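C alpha-dehydrogenase (Sphingobium sp. SYK-6, PDB 4YAC) binds NADH as a short-chain dehydrogenase/reductase and, as a C alpha-dehydrogenase of the lignin beta-aryl ether cleavage pathway, probably oxidises an alcohol group of its substrate. Local coordinates at residues Gly21-Leu26 with Gly49-Lys54; Val25-Ala30 with Val56-Val61. One frame throughout, in Å; residues are numbered along the deposited sequence.

Interactions 1 and 2 show how one helix, 17-28, is packed first against the helix that follows it in the layer and then against the strand beyond. Their centres lie 6 Å apart, and each draws one of its segments from that helix. The two contacts meet where a probable hydrogen bond of 2.6 Å joins Y50 OH of interaction 1 to E28 OE2 of interaction 2, and where F51 CD1 lies 3.8 Å from V58 CG2. Neither reaches the bound NADH: the side chain of A23 is about 11 Å from it and that of V58 about 13 Å. Both are packing contacts away from the dinucleotide, within the same Rossmann framework.

Interaction 1: Gly21-Leu26 with Gly49-Lys54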
ATOM      1  N   GLY A  21     -11.674   3.958 -21.998  1.00 29.53           N
ATOM      2  CA  GLY A  21     -10.599   3.845 -22.966  1.00 29.60           C
ATOM      3  C   GLY A  21     -10.127   2.410 -23.100  1.00 37.46           C
ATOM      4  O   GLY A  21      -9.854   1.935 -24.201  1.00 34.92           O
ATOM      5  N   GLN A  22     -10.035   1.714 -21.972  1.00 35.42           N
ATOM      6  CA  GLN A  22      -9.657   0.307 -21.984  1.00 33.58           C
ATOM      7  C   GLN A  22     -10.730  -0.517 -22.691  1.00 28.79           C
ATOM      8  O   GLN A  22     -10.420  -1.343 -23.547  1.00 31.58           O
ATOM      9  CB  GLN A  22      -9.429  -0.197 -20.555  1.00 31.01           C
ATOM     10  CG  GLN A  22      -8.203   0.437 -19.903  1.00 29.78           C
ATOM     11  CD  GLN A  22      -8.027   0.069 -18.441  1.00 31.67           C
ATOM     12  OE1 GLN A  22      -8.854  -0.628 -17.853  1.00 27.07           O
ATOM     13  NE2 GLN A  22      -6.944   0.553 -17.839  1.00 31.50           N
ATOM     14  N   ALA A  23     -11.988  -0.270 -22.347  1.00 29.62           N
ATOM     15  CA  ALA A  23     -13.109  -0.986 -22.952  1.00 29.53           C
ATOM     16  C   ALA A  23     -13.139  -0.827 -24.472  1.00 32.29           C
ATOM     17  O   ALA A  23     -13.344  -1.801 -25.205  1.00 33.91           O
ATOM     18  CB  ALA A  23     -14.424  -0.508 -22.347  1.00 30.29           C
ATOM     19  N   LYS A  24     -12.936   0.400 -24.946  1.00 30.80           N
ATOM     20  CA  LYS A  24     -12.974   0.680 -26.380  1.00 29.66           C
ATOM     21  C   LYS A  24     -11.928  -0.128 -27.132  1.00 35.83           C
ATOM     22  O   LYS A  24     -12.224  -0.758 -28.152  1.00 33.37           O
ATOM     23  CB  LYS A  24     -12.750   2.167 -26.647  1.00 35.11           C
ATOM     24  CG  LYS A  24     -13.936   3.054 -26.331  1.00 36.82           C
ATOM     25  CD  LYS A  24     -13.631   4.506 -26.690  1.00 44.32           C
ATOM     26  CE  LYS A  24     -14.786   5.434 -26.348  1.00 43.09           C
ATOM     27  NZ  LYS A  24     -14.471   6.859 -26.656  1.00 64.67           N
ATOM     28  N   VAL A  25     -10.700  -0.098 -26.628  1.00 33.50           N
ATOM     29  CA  VAL A  25      -9.588  -0.790 -27.270  1.00 31.40           C
ATOM     30  C   VAL A  25      -9.796  -2.299 -27.245  1.00 35.00           C
ATOM     31  O   VAL A  25      -9.514  -2.983 -28.228  1.00 34.22           O
ATOM     32  CB  VAL A  25      -8.244  -0.439 -26.591  1.00 37.66           C
ATOM     33  CG1 VAL A  25      -7.107  -1.305 -27.128  1.00 34.53           C
ATOM     34  CG2 VAL A  25      -7.919   1.036 -26.794  1.00 33.07           C
ATOM     35  N   LEU A  26     -10.294  -2.822 -26.129  1.00 31.87           N
ATOM     36  CA  LEU A  26     -10.498  -4.261 -26.013  1.00 29.63           C
ATOM     37  C   LEU A  26     -11.646  -4.730 -26.912  1.00 36.23           C
ATOM     38  O   LEU A  26     -11.556  -5.785 -27.544  1.00 34.54           O
ATOM     39  CB  LEU A  26     -10.764  -4.646 -24.552  1.00 32.64           C
ATOM     40  CG  LEU A  26      -9.586  -4.399 -23.600  1.00 31.97           C
ATOM     41  CD1 LEU A  26     -10.014  -4.588 -22.150  1.00 28.64           C
ATOM     42  CD2 LEU A  26      -8.413  -5.308 -23.930  1.00 38.42           C
ATOM     43  N   GLY A  49     -23.974   4.492 -26.272  1.00 34.49           N
ATOM     44  CA  GLY A  49     -24.284   5.355 -27.397  1.00 43.53           C
ATOM     45  C   GLY A  49     -23.162   5.292 -28.416  1.00 45.20           C
ATOM     46  O   GLY A  49     -23.397   5.259 -29.631  1.00 38.21           O
ATOM     47  N   TYR A  50     -21.933   5.268 -27.909  1.00 37.12           N
ATOM     48  CA  TYR A  50     -20.744   5.118 -28.742  1.00 32.99           C
ATOM     49  C   TYR A  50     -20.674   3.719 -29.356  1.00 31.96           C
ATOM     50  O   TYR A  50     -20.574   3.560 -30.581  1.00 34.26           O
ATOM     51  CB  TYR A  50     -19.484   5.397 -27.911  1.00 32.85           C
ATOM     52  CG  TYR A  50     -18.186   5.080 -28.621  1.00 35.75           C
ATOM     53  CD1 TYR A  50     -17.579   6.014 -29.448  1.00 31.26           C
ATOM     54  CD2 TYR A  50     -17.564   3.848 -28.459  1.00 30.95           C
ATOM     55  CE1 TYR A  50     -16.395   5.730 -30.098  1.00 30.87           C
ATOM     56  CE2 TYR A  50     -16.382   3.557 -29.104  1.00 31.19           C
ATOM     57  CZ  TYR A  50     -15.801   4.501 -29.921  1.00 30.00           C
ATOM     58  OH  TYR A  50     -14.619   4.218 -30.561  1.00 38.77           O
ATOM     59  N   PHE A  51     -20.741   2.703 -28.504  1.00 36.75           N
ATOM     60  CA  PHE A  51     -20.548   1.330 -28.956  1.00 36.23           C
ATOM     61  C   PHE A  51     -21.649   0.875 -29.908  1.00 34.94           C
ATOM     62  O   PHE A  51     -21.444  -0.051 -30.685  1.00 34.61           O
ATOM     63  CB  PHE A  51     -20.466   0.377 -27.762  1.00 37.87           C
ATOM     64  CG  PHE A  51     -19.166   0.459 -27.014  1.00 31.90           C
ATOM     65  CD1 PHE A  51     -17.966   0.210 -27.657  1.00 28.00           C
ATOM     66  CD2 PHE A  51     -19.144   0.784 -25.667  1.00 30.62           C
ATOM     67  CE1 PHE A  51     -16.769   0.286 -26.979  1.00 33.72           C
ATOM     68  CE2 PHE A  51     -17.946   0.865 -24.977  1.00 35.70           C
ATOM     69  CZ  PHE A  51     -16.757   0.615 -25.633  1.00 31.88           C
ATOM     70  N   SER A  52     -22.808   1.526 -29.861  1.00 32.29           N
ATOM     71  CA  SER A  52     -23.903   1.173 -30.767  1.00 36.38           C
ATOM     72  C   SER A  52     -23.596   1.572 -32.209  1.00 42.51           C
ATOM     73  O   SER A  52     -24.348   1.236 -33.126  1.00 39.57           O
ATOM     74  CB  SER A  52     -25.211   1.837 -30.333  1.00 36.58           C
ATOM     75  OG  SER A  52     -25.198   3.222 -30.630  1.00 47.63           O
ATOM     76  N   GLN A  53     -22.501   2.307 -32.398  1.00 32.31           N
ATOM     77  CA  GLN A  53     -22.064   2.745 -33.720  1.00 33.58           C
ATOM     78  C   GLN A  53     -20.769   2.050 -34.153  1.00 33.54           C
ATOM     79  O   GLN A  53     -20.104   2.495 -35.089  1.00 34.52           O
ATOM     80  CB  GLN A  53     -21.871   4.260 -33.729  1.00 34.07           C
ATOM     81  CG  GLN A  53     -23.107   5.034 -33.303  1.00 38.17           C
ATOM     82  CD  GLN A  53     -24.296   4.787 -34.210  1.00 36.76           C
ATOM     83  OE1 GLN A  53     -24.149   4.690 -35.424  1.00 36.52           O
ATOM     84  NE2 GLN A  53     -25.482   4.679 -33.624  1.00 58.99           N
ATOM     85  N   LYS A  54     -20.431   0.956 -33.471  1.00 32.52           N
ATOM     86  CA  LYS A  54     -19.222   0.186 -33.757  1.00 32.47           C
ATOM     87  C   LYS A  54     -19.540  -1.303 -33.870  1.00 32.32           C
ATOM     88  O   LYS A  54     -20.517  -1.781 -33.295  1.00 34.27           O
ATOM     89  CB  LYS A  54     -18.174   0.392 -32.661  1.00 31.37           C
ATOM     90  CG  LYS A  54     -17.769   1.843 -32.427  1.00 31.50           C
ATOM     91  CD  LYS A  54     -17.033   2.409 -33.628  1.00 35.94           C
ATOM     92  CE  LYS A  54     -16.462   3.794 -33.336  1.00 35.50           C
ATOM     93  NZ  LYS A  54     -16.085   4.507 -34.587  1.00 47.28           N
TER
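K24 lies over the ring of Y50 and beside that of F51, a compact example of how a long aliphatic chain can be shared by two aromatic neighbours that also touch each other. Its CE sits over the centre of the Y50 ring, 3.7 Å from the centroid and only 12° off the ring normal, a CH-pi contact. NZ follows over the same face at 4.2 Å from that centroid, which adds a cation-pi interaction. With CG turned anti to the carbonyl carbon (chi1 -75°) and the rest of the chain extended, the lysine passes across the ring and brings its methylenes as well as its ammonium group to the aromatic face. Nearer the helix, K24 CG approaches F51 CZ obliquely at 3.8 Å, while K24 N lies in the plane of the F51 ring, at its edge. A23 adds its methyl, CB being 4.2 Å from F51 CZ. The two aromatic side chains also fit one another: Y50 CD2 stands 3.7 Å above the F51 ring, offset toward the rim, and F51 CE1 meets the edge of the Y50 ring. The phenol OH is held by E28, so the tyrosine is gripped at its tip as well as its face. Were Y50 replaced by an alanine, the K24 ammonium would probably lose its aromatic face and E28 its phenol partner. Buried F51 reaches L20 and A27 too, and A23 rests on I36 of strand 33-38. Helices 17-28 and 41-51 are here packed side by side as consecutive helices of the beta-alpha-beta-alpha-beta unit of a Rossmann fold.

Interaction 2: Val25-Ala30 with Val56-Val61; sequences VLAEEA and VAVHPV
A27, E28 and V56 meet without any aromatic ring or carboxylate taking part; the flat group involved is the A27 peptide, whose O lies 3.7 Å from V56 CG1. The same methyl is 3.8 Å from E28 CG, so it is the aliphatic stem of the glutamate, and not its carboxylate, that touches the valine, while OE2 is hydrogen-bonded to Y50 OH. V56 owes this reach to its rotamer: CG1 stands anti to the carbonyl carbon (chi1 -61°), directed at the helix. A27 is the other centre of the contact. Its CB points toward 56-61 and touches both valines, 4.0 Å from V56 CG1 and 3.8 Å from V58 CG2. So small a side chain is consistent with the close approach there, A27 CA lying 5.7 Å from V56 CA. F51 of helix 41-51 packs against both valines as well, and V34 of strand 33-38 also touches A27. One water spans the contact, donating to A27 O at 2.8 Å and accepting from A57 N at 2.9 Å. The chemistry is thus divided: aliphatic carbons make most of the direct contacts, while A27 O and A57 N are joined indirectly, which implies that residues 25-30 and 56-61 are held together by packing and a single bridging water rather than by direct polar bonds.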
ATOM      1  N   VAL A  25     -10.700  -0.098 -26.628  1.00 33.50           N
ATOM      2  CA  VAL A  25      -9.588  -0.790 -27.270  1.00 31.40           C
ATOM      3  C   VAL A  25      -9.796  -2.299 -27.245  1.00 35.00           C
ATOM      4  O   VAL A  25      -9.514  -2.983 -28.228  1.00 34.22           O
ATOM      5  CB  VAL A  25      -8.244  -0.439 -26.591  1.00 37.66           C
ATOM      6  CG1 VAL A  25      -7.107  -1.305 -27.128  1.00 34.53           C
ATOM      7  CG2 VAL A  25      -7.919   1.036 -26.794  1.00 33.07           C
ATOM      8  N   LEU A  26     -10.294  -2.822 -26.129  1.00 31.87           N
ATOM      9  CA  LEU A  26     -10.498  -4.261 -26.013  1.00 29.63           C
ATOM     10  C   LEU A  26     -11.646  -4.730 -26.912  1.00 36.23           C
ATOM     11  O   LEU A  26     -11.556  -5.785 -27.544  1.00 34.54           O
ATOM     12  CB  LEU A  26     -10.764  -4.646 -24.552  1.00 32.64           C
ATOM     13  CG  LEU A  26      -9.586  -4.399 -23.600  1.00 31.97           C
ATOM     14  CD1 LEU A  26     -10.014  -4.588 -22.150  1.00 28.64           C
ATOM     15  CD2 LEU A  26      -8.413  -5.308 -23.930  1.00 38.42           C
ATOM     16  N   ALA A  27     -12.711  -3.939 -26.988  1.00 37.48           N
ATOM     17  CA  ALA A  27     -13.886  -4.302 -27.781  1.00 35.81           C
ATOM     18  C   ALA A  27     -13.650  -4.138 -29.279  1.00 33.81           C
ATOM     19  O   ALA A  27     -14.114  -4.951 -30.088  1.00 32.49           O
ATOM     20  CB  ALA A  27     -15.082  -3.463 -27.352  1.00 37.57           C
ATOM     21  N   GLU A  28     -12.930  -3.086 -29.652  1.00 35.23           N
ATOM     22  CA  GLU A  28     -12.773  -2.730 -31.059  1.00 34.28           C
ATOM     23  C   GLU A  28     -11.558  -3.401 -31.687  1.00 43.72           C
ATOM     24  O   GLU A  28     -11.700  -4.208 -32.603  1.00 62.24           O
ATOM     25  CB  GLU A  28     -12.673  -1.213 -31.208  1.00 40.48           C
ATOM     26  CG  GLU A  28     -13.949  -0.488 -30.816  1.00 37.11           C
ATOM     27  CD  GLU A  28     -13.871   1.008 -31.046  1.00 41.19           C
ATOM     28  OE1 GLU A  28     -13.791   1.427 -32.221  1.00 36.66           O
ATOM     29  OE2 GLU A  28     -13.889   1.766 -30.049  1.00 42.25           O
ATOM     30  N   GLU A  29     -10.369  -3.074 -31.193  1.00 36.81           N
ATOM     31  CA  GLU A  29      -9.142  -3.622 -31.768  1.00 43.80           C
ATOM     32  C   GLU A  29      -8.977  -5.104 -31.451  1.00 47.02           C
ATOM     33  O   GLU A  29      -8.835  -5.929 -32.354  1.00 44.22           O
ATOM     34  CB  GLU A  29      -7.919  -2.859 -31.260  1.00 43.18           C
ATOM     35  CG  GLU A  29      -7.955  -1.371 -31.540  1.00 62.25           C
ATOM     36  CD  GLU A  29      -6.731  -0.656 -31.012  1.00 76.08           C
ATOM     37  OE1 GLU A  29      -5.673  -1.305 -30.873  1.00 90.93           O
ATOM     38  OE2 GLU A  29      -6.831   0.555 -30.732  1.00 77.70           O
ATOM     39  N   ALA A  30      -8.985  -5.434 -30.164  1.00 44.32           N
ATOM     40  CA  ALA A  30      -8.755  -6.806 -29.724  1.00 35.07           C
ATOM     41  C   ALA A  30      -9.948  -7.714 -30.002  1.00 38.64           C
ATOM     42  O   ALA A  30      -9.827  -8.937 -29.929  1.00 39.38           O
ATOM     43  CB  ALA A  30      -8.424  -6.830 -28.243  1.00 34.66           C
ATOM     44  N   VAL A  56     -18.995  -4.159 -32.389  1.00 33.95           N
ATOM     45  CA  VAL A  56     -18.499  -4.689 -31.134  1.00 37.29           C
ATOM     46  C   VAL A  56     -19.549  -5.523 -30.427  1.00 40.92           C
ATOM     47  O   VAL A  56     -20.740  -5.442 -30.734  1.00 32.82           O
ATOM     48  CB  VAL A  56     -18.065  -3.553 -30.189  1.00 40.76           C
ATOM     49  CG1 VAL A  56     -16.952  -2.741 -30.822  1.00 34.85           C
ATOM     50  CG2 VAL A  56     -19.257  -2.663 -29.855  1.00 44.26           C
ATOM     51  N   ALA A  57     -19.079  -6.324 -29.477  1.00 43.87           N
ATOM     52  CA  ALA A  57     -19.942  -6.998 -28.526  1.00 27.48           C
ATOM     53  C   ALA A  57     -19.662  -6.395 -27.161  1.00 26.36           C
ATOM     54  O   ALA A  57     -18.663  -6.732 -26.528  1.00 34.99           O
ATOM     55  CB  ALA A  57     -19.689  -8.492 -28.515  1.00 35.53           C
ATOM     56  N   VAL A  58     -20.538  -5.492 -26.731  1.00 31.47           N
ATOM     57  CA  VAL A  58     -20.412  -4.854 -25.428  1.00 31.84           C
ATOM     58  C   VAL A  58     -21.721  -4.955 -24.654  1.00 30.85           C
ATOM     59  O   VAL A  58     -22.798  -4.674 -25.191  1.00 33.71           O
ATOM     60  CB  VAL A  58     -20.005  -3.367 -25.553  1.00 28.83           C
ATOM     61  CG1 VAL A  58     -19.924  -2.696 -24.180  1.00 30.62           C
ATOM     62  CG2 VAL A  58     -18.674  -3.245 -26.275  1.00 30.53           C
ATOM     63  N   HIS A  59     -21.608  -5.359 -23.393  1.00 30.05           N
ATOM     64  CA  HIS A  59     -22.751  -5.504 -22.507  1.00 30.15           C
ATOM     65  C   HIS A  59     -22.567  -4.627 -21.268  1.00 29.83           C
ATOM     66  O   HIS A  59     -21.605  -4.811 -20.533  1.00 28.37           O
ATOM     67  CB  HIS A  59     -22.933  -6.956 -22.074  1.00 30.08           C
ATOM     68  CG  HIS A  59     -24.071  -7.149 -21.125  1.00 31.70           C
ATOM     69  ND1 HIS A  59     -25.388  -7.117 -21.529  1.00 38.97           N
ATOM     70  CD2 HIS A  59     -24.093  -7.335 -19.783  1.00 39.52           C
ATOM     71  CE1 HIS A  59     -26.173  -7.296 -20.481  1.00 44.17           C
ATOM     72  NE2 HIS A  59     -25.412  -7.433 -19.410  1.00 39.39           N
ATOM     73  N   PRO A  60     -23.486  -3.678 -21.033  1.00 29.45           N
ATOM     74  CA  PRO A  60     -23.410  -2.837 -19.835  1.00 28.57           C
ATOM     75  C   PRO A  60     -24.059  -3.496 -18.624  1.00 30.48           C
ATOM     76  O   PRO A  60     -25.047  -4.216 -18.777  1.00 32.61           O
ATOM     77  CB  PRO A  60     -24.185  -1.590 -20.249  1.00 31.21           C
ATOM     78  CG  PRO A  60     -25.244  -2.125 -21.144  1.00 29.93           C
ATOM     79  CD  PRO A  60     -24.622  -3.289 -21.891  1.00 34.78           C
ATOM     80  N   VAL A  61     -23.502  -3.259 -17.439  1.00 29.38           N
ATOM     81  CA  VAL A  61     -24.151  -3.666 -16.203  1.00 27.01           C
ATOM     82  C   VAL A  61     -23.930  -2.590 -15.157  1.00 26.44           C
ATOM     83  O   VAL A  61     -22.794  -2.186 -14.905  1.00 25.97           O
ATOM     84  CB  VAL A  61     -23.626  -5.024 -15.687  1.00 31.62           C
ATOM     85  CG1 VAL A  61     -22.114  -4.997 -15.460  1.00 42.01           C
ATOM     86  CG2 VAL A  61     -24.360  -5.431 -14.414  1.00 32.37           C
TER
HETATM   87  O   HOH W   1     -16.169  -6.676 -29.451  1.00 33.48           O